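Side-chain contacts in molybdopterin synthase sulfur carrier subunit (Homo sapiens, PDB 5MPO), which carries sulfur as a thiocarboxylate on its C-terminus and donates it within molybdopterin synthase, where precursor Z is converted into molybdopterin: residues V27-K32 with T61-L66; E58-T61 with L66-V69. All coordinates share one frame; numbering follows the deposited sequence.

Contact 1: residues V27-K32 with T61-L66; sequences VLYFAK and TRHPGL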
loop_
_atom_site.group_PDB
_atom_site.type_symbol
_atom_site.label_atom_id
_atom_site.label_comp_id
_atom_site.label_asym_id
_atom_site.label_seq_id
_atom_site.Cartn_x
_atom_site.Cartn_y
_atom_site.Cartn_z
ATOM N N VAL B 27 -14.269 24.742 26.403
ATOM C CA VAL B 27 -13.278 23.712 26.660
ATOM C C VAL B 27 -13.864 22.430 26.146
ATOM O O VAL B 27 -15.046 22.127 26.427
ATOM C CB VAL B 27 -12.861 23.621 28.129
ATOM C CG1 VAL B 27 -11.791 22.541 28.340
ATOM C CG2 VAL B 27 -12.284 24.969 28.574
ATOM N N LEU B 28 -13.094 21.724 25.313
ATOM C CA LEU B 28 -13.569 20.434 24.787
ATOM C C LEU B 28 -12.749 19.296 25.413
ATOM O O LEU B 28 -11.514 19.403 25.555
ATOM C CB LEU B 28 -13.452 20.454 23.278
ATOM C CG LEU B 28 -14.264 21.549 22.559
ATOM C CD1 LEU B 28 -14.131 21.467 21.043
ATOM C CD2 LEU B 28 -15.725 21.361 22.847
ATOM N N TYR B 29 -13.436 18.259 25.856
ATOM C CA TYR B 29 -12.757 17.141 26.576
ATOM C C TYR B 29 -12.942 15.915 25.703
ATOM O O TYR B 29 -14.076 15.549 25.364
ATOM C CB TYR B 29 -13.288 16.882 28.002
ATOM C CG TYR B 29 -13.094 18.041 28.979
ATOM C CD1 TYR B 29 -11.840 18.375 29.435
ATOM C CD2 TYR B 29 -14.181 18.840 29.400
ATOM C CE1 TYR B 29 -11.650 19.450 30.297
ATOM C CE2 TYR B 29 -14.004 19.910 30.251
ATOM C CZ TYR B 29 -12.737 20.215 30.687
ATOM O OH TYR B 29 -12.513 21.277 31.519
ATOM N N PHE B 30 -11.824 15.329 25.282
ATOM C CA PHE B 30 -11.869 14.161 24.397
ATOM C C PHE B 30 -11.402 12.897 25.099
ATOM O O PHE B 30 -10.490 12.950 25.934
ATOM C CB PHE B 30 -11.024 14.470 23.135
ATOM C CG PHE B 30 -11.725 15.406 22.219
ATOM C CD1 PHE B 30 -12.825 14.964 21.524
ATOM C CD2 PHE B 30 -11.388 16.763 22.187
ATOM C CE1 PHE B 30 -13.561 15.817 20.745
ATOM C CE2 PHE B 30 -12.113 17.625 21.399
ATOM C CZ PHE B 30 -13.210 17.154 20.681
ATOM N N ALA B 31 -12.016 11.780 24.734
ATOM C CA ALA B 31 -11.536 10.427 25.109
ATOM C C ALA B 31 -11.563 10.209 26.642
ATOM O O ALA B 31 -12.612 10.449 27.234
ATOM C CB ALA B 31 -10.170 10.179 24.504
ATOM N N LYS B 32 -10.460 9.786 27.274
ATOM C CA LYS B 32 -10.395 9.613 28.739
ATOM C C LYS B 32 -10.891 10.871 29.481
ATOM O O LYS B 32 -11.738 10.757 30.380
ATOM C CB LYS B 32 -8.962 9.279 29.216
ATOM N N THR B 61 -8.011 22.687 38.369
ATOM C CA THR B 61 -8.818 23.214 39.496
ATOM C C THR B 61 -10.275 22.776 39.398
ATOM O O THR B 61 -10.905 22.426 40.393
ATOM C CB THR B 61 -8.812 24.759 39.503
ATOM O OG1 THR B 61 -7.552 25.264 39.985
ATOM C CG2 THR B 61 -9.998 25.358 40.321
ATOM N N ARG B 62 -10.804 22.814 38.185
ATOM C CA ARG B 62 -12.234 22.699 37.970
ATOM C C ARG B 62 -12.713 21.269 37.906
ATOM O O ARG B 62 -13.902 21.026 38.057
ATOM C CB ARG B 62 -12.612 23.459 36.694
ATOM C CG ARG B 62 -14.077 23.908 36.608
ATOM C CD ARG B 62 -14.299 25.028 35.589
ATOM N NE ARG B 62 -13.340 26.141 35.775
ATOM C CZ ARG B 62 -13.620 27.440 35.637
ATOM N NH1 ARG B 62 -14.836 27.872 35.266
ATOM N NH2 ARG B 62 -12.658 28.328 35.852
ATOM N N HIS B 63 -11.803 20.337 37.623
ATOM C CA HIS B 63 -12.109 18.895 37.634
ATOM C C HIS B 63 -10.818 18.276 38.130
ATOM O O HIS B 63 -9.886 18.057 37.318
ATOM C CB HIS B 63 -12.443 18.357 36.240
ATOM C CG HIS B 63 -13.525 19.102 35.547
ATOM N ND1 HIS B 63 -14.855 18.753 35.652
ATOM C CD2 HIS B 63 -13.478 20.191 34.740
ATOM C CE1 HIS B 63 -15.588 19.608 34.960
ATOM N NE2 HIS B 63 -14.771 20.491 34.400
ATOM N N PRO B 64 -10.706 18.075 39.464
ATOM C CA PRO B 64 -9.381 17.660 39.984
ATOM C C PRO B 64 -8.912 16.255 39.533
ATOM O O PRO B 64 -7.701 16.041 39.480
ATOM C CB PRO B 64 -9.532 17.797 41.518
ATOM C CG PRO B 64 -10.688 18.722 41.711
ATOM C CD PRO B 64 -11.626 18.430 40.568
ATOM N N GLY B 65 -9.838 15.357 39.158
ATOM C CA GLY B 65 -9.493 14.082 38.506
ATOM C C GLY B 65 -8.451 14.225 37.375
ATOM O O GLY B 65 -7.508 13.427 37.261
ATOM N N LEU B 66 -8.593 15.267 36.556
ATOM C CA LEU B 66 -7.596 15.572 35.517
ATOM C C LEU B 66 -6.149 15.712 35.998
ATOM O O LEU B 66 -5.237 15.726 35.161
ATOM C CB LEU B 66 -7.950 16.863 34.762
ATOM C CG LEU B 66 -9.290 16.919 34.027
ATOM C CD1 LEU B 66 -9.346 18.227 33.263
ATOM C CD2 LEU B 66 -9.527 15.723 33.101
#
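Tyr-29, the last residue of strand 24-29, makes both contacts with 61-66, meeting His-63 and Leu-66 with the outer half of its ring. Its CG stands anti to the carbonyl carbon (chi1 -63°), and CB already points toward the other segment, which carries the phenol across to the turn after helix 52-62. The hydroxyl OH lies 3.5 Å from CD2 of His-63. The two rings meet obliquely, their planes 73° apart and their centroids separated by 5.5 Å, and no hydrogen bond joins them. Instead, Tyr-29 OH and His-63 NE2 both hydrogen-bond to OE2 of Glu-42, so one carboxylate oxygen fixes the far ends of both side chains. Further round the ring, CE1 of Tyr-29 packs 3.9 Å from CD1 of Leu-66, the two side chains crossing at about a right angle. A phenylalanine in place of Tyr-29 would probably cost OE2 of Glu-42 one of its two partners here, leaving His-63 to hold it and the ring without its polar tether. Beyond Tyr-29 the chain turns aside: Phe-30 and Ala-31 meet the chain of another protein, and Ala-31 is the N-cap residue of helix 32-37. The buried contact thus sits between the sheet and the end of helix 52-62, with Ile-59 and Val-99 against Tyr-29, Thr-37 of helix 32-37 beside it, and Ile-36 against Leu-66.

Contact 2: residues E58-T61 with L66-V69; sequences EIET and LADV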
loop_
_atom_site.group_PDB
_atom_site.type_symbol
_atom_site.label_atom_id
_atom_site.label_comp_id
_atom_site.label_asym_id
_atom_site.label_seq_id
_atom_site.Cartn_x
_atom_site.Cartn_y
_atom_site.Cartn_z
ATOM N N GLU B 58 -6.310 26.362 35.768
ATOM C CA GLU B 58 -7.780 26.653 35.820
ATOM C C GLU B 58 -8.617 25.411 35.504
ATOM O O GLU B 58 -9.624 25.132 36.148
ATOM C CB GLU B 58 -8.214 27.768 34.848
ATOM C CG GLU B 58 -7.645 29.164 35.089
ATOM C CD GLU B 58 -8.297 29.899 36.251
ATOM O OE1 GLU B 58 -9.428 29.532 36.624
ATOM O OE2 GLU B 58 -7.688 30.849 36.798
ATOM N N ILE B 59 -8.217 24.661 34.493
ATOM C CA ILE B 59 -9.029 23.517 34.094
ATOM C C ILE B 59 -8.919 22.410 35.118
ATOM O O ILE B 59 -9.947 21.817 35.471
ATOM C CB ILE B 59 -8.700 23.010 32.671
ATOM C CG1 ILE B 59 -8.997 24.119 31.656
ATOM C CG2 ILE B 59 -9.563 21.795 32.341
ATOM C CD1 ILE B 59 -8.503 23.844 30.256
ATOM N N GLU B 60 -7.684 22.143 35.563
ATOM C CA GLU B 60 -7.372 21.137 36.612
ATOM C C GLU B 60 -8.144 21.437 37.891
ATOM O O GLU B 60 -8.890 20.573 38.387
ATOM C CB GLU B 60 -5.866 21.120 36.904
ATOM C CG GLU B 60 -5.344 19.906 37.681
ATOM C CD GLU B 60 -3.826 19.737 37.508
ATOM O OE1 GLU B 60 -3.062 20.749 37.499
ATOM O OE2 GLU B 60 -3.369 18.591 37.330
ATOM N N THR B 61 -8.011 22.687 38.369
ATOM C CA THR B 61 -8.818 23.214 39.496
ATOM C C THR B 61 -10.275 22.776 39.398
ATOM O O THR B 61 -10.905 22.426 40.393
ATOM C CB THR B 61 -8.812 24.759 39.503
ATOM O OG1 THR B 61 -7.552 25.264 39.985
ATOM C CG2 THR B 61 -9.998 25.358 40.321
ATOM N N LEU B 66 -8.593 15.267 36.556
ATOM C CA LEU B 66 -7.596 15.572 35.517
ATOM C C LEU B 66 -6.149 15.712 35.998
ATOM O O LEU B 66 -5.237 15.726 35.161
ATOM C CB LEU B 66 -7.950 16.863 34.762
ATOM C CG LEU B 66 -9.290 16.919 34.027
ATOM C CD1 LEU B 66 -9.346 18.227 33.263
ATOM C CD2 LEU B 66 -9.527 15.723 33.101
ATOM N N ALA B 67 -5.922 15.847 37.307
ATOM C CA ALA B 67 -4.544 15.908 37.844
ATOM C C ALA B 67 -3.666 14.703 37.469
ATOM O O ALA B 67 -2.486 14.879 37.090
ATOM C CB ALA B 67 -4.559 16.126 39.354
ATOM N N ASP B 68 -4.307 13.544 37.486
ATOM C CA ASP B 68 -3.736 12.256 37.148
ATOM C C ASP B 68 -3.067 12.194 35.782
ATOM O O ASP B 68 -2.050 11.539 35.614
ATOM C CB ASP B 68 -4.851 11.215 37.144
ATOM C CG ASP B 68 -5.555 11.082 38.482
ATOM O OD1 ASP B 68 -4.995 11.491 39.514
ATOM O OD2 ASP B 68 -6.673 10.540 38.497
ATOM N N VAL B 69 -3.657 12.854 34.797
ATOM C CA VAL B 69 -3.127 12.845 33.444
ATOM C C VAL B 69 -2.452 14.146 33.047
ATOM O O VAL B 69 -2.256 14.405 31.887
ATOM C CB VAL B 69 -4.257 12.584 32.446
#
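Ile-59 and Leu-66 cross obliquely on the buried side of this short turn, and only one branch of each does the touching: CG2 of Ile-59 lies 3.7 Å from CD1 of Leu-66. That methyl of Ile-59 is anti to its backbone nitrogen, while CG1, beside the nitrogen (chi1 -62°), leads the longer arm away from the turn to Val-27. On the outer side, Glu-60 reaches over with an extended chain, its CG anti to the backbone nitrogen (chi1 -165°), and lays its carboxylate against Ala-67. OE2 of Glu-60 is modelled 3.4 Å from CB of Ala-67, and the aliphatic CG comes to 4.1 Å from Ala-67 CA. No hydrogen bond or salt bridge spans the two segments, so across the gap they meet by van der Waals contact. The backbones approach most nearly at Glu-60 and Leu-66, whose CA atoms are 5.7 Å apart. Within 66-69, Val-69 N donates to Leu-66 O at 3.3 Å, an i to i+3 bond. What results is a helix whose last turns are met by the start of the connection to strand 74-77, Leu-66 inside and Ala-67 at the surface, in the ubiquitin-like beta-grasp fold of the MoaD family.

In the fold
From the N terminus, strand 24-29 runs between strands 41-45 and 96-100 of the mixed sheet and supplies the first side of contact 1. The chain then passes through helix 32-37, strands 41-45 and 49-51 and helix 52-62 before 61-66 returns to that strand, closing a long loop with 28 residues between the segments. Contact 2 closes a far shorter one, with four residues between 58-61 and 66-69. The two loops overlap without nesting, because 58-61 starts inside the larger loop and 66-69 runs past its end. Sharing Leu-66, and with centres about 6 Å apart, they tie strand 24-29, helix 52-62 and the turn behind it together.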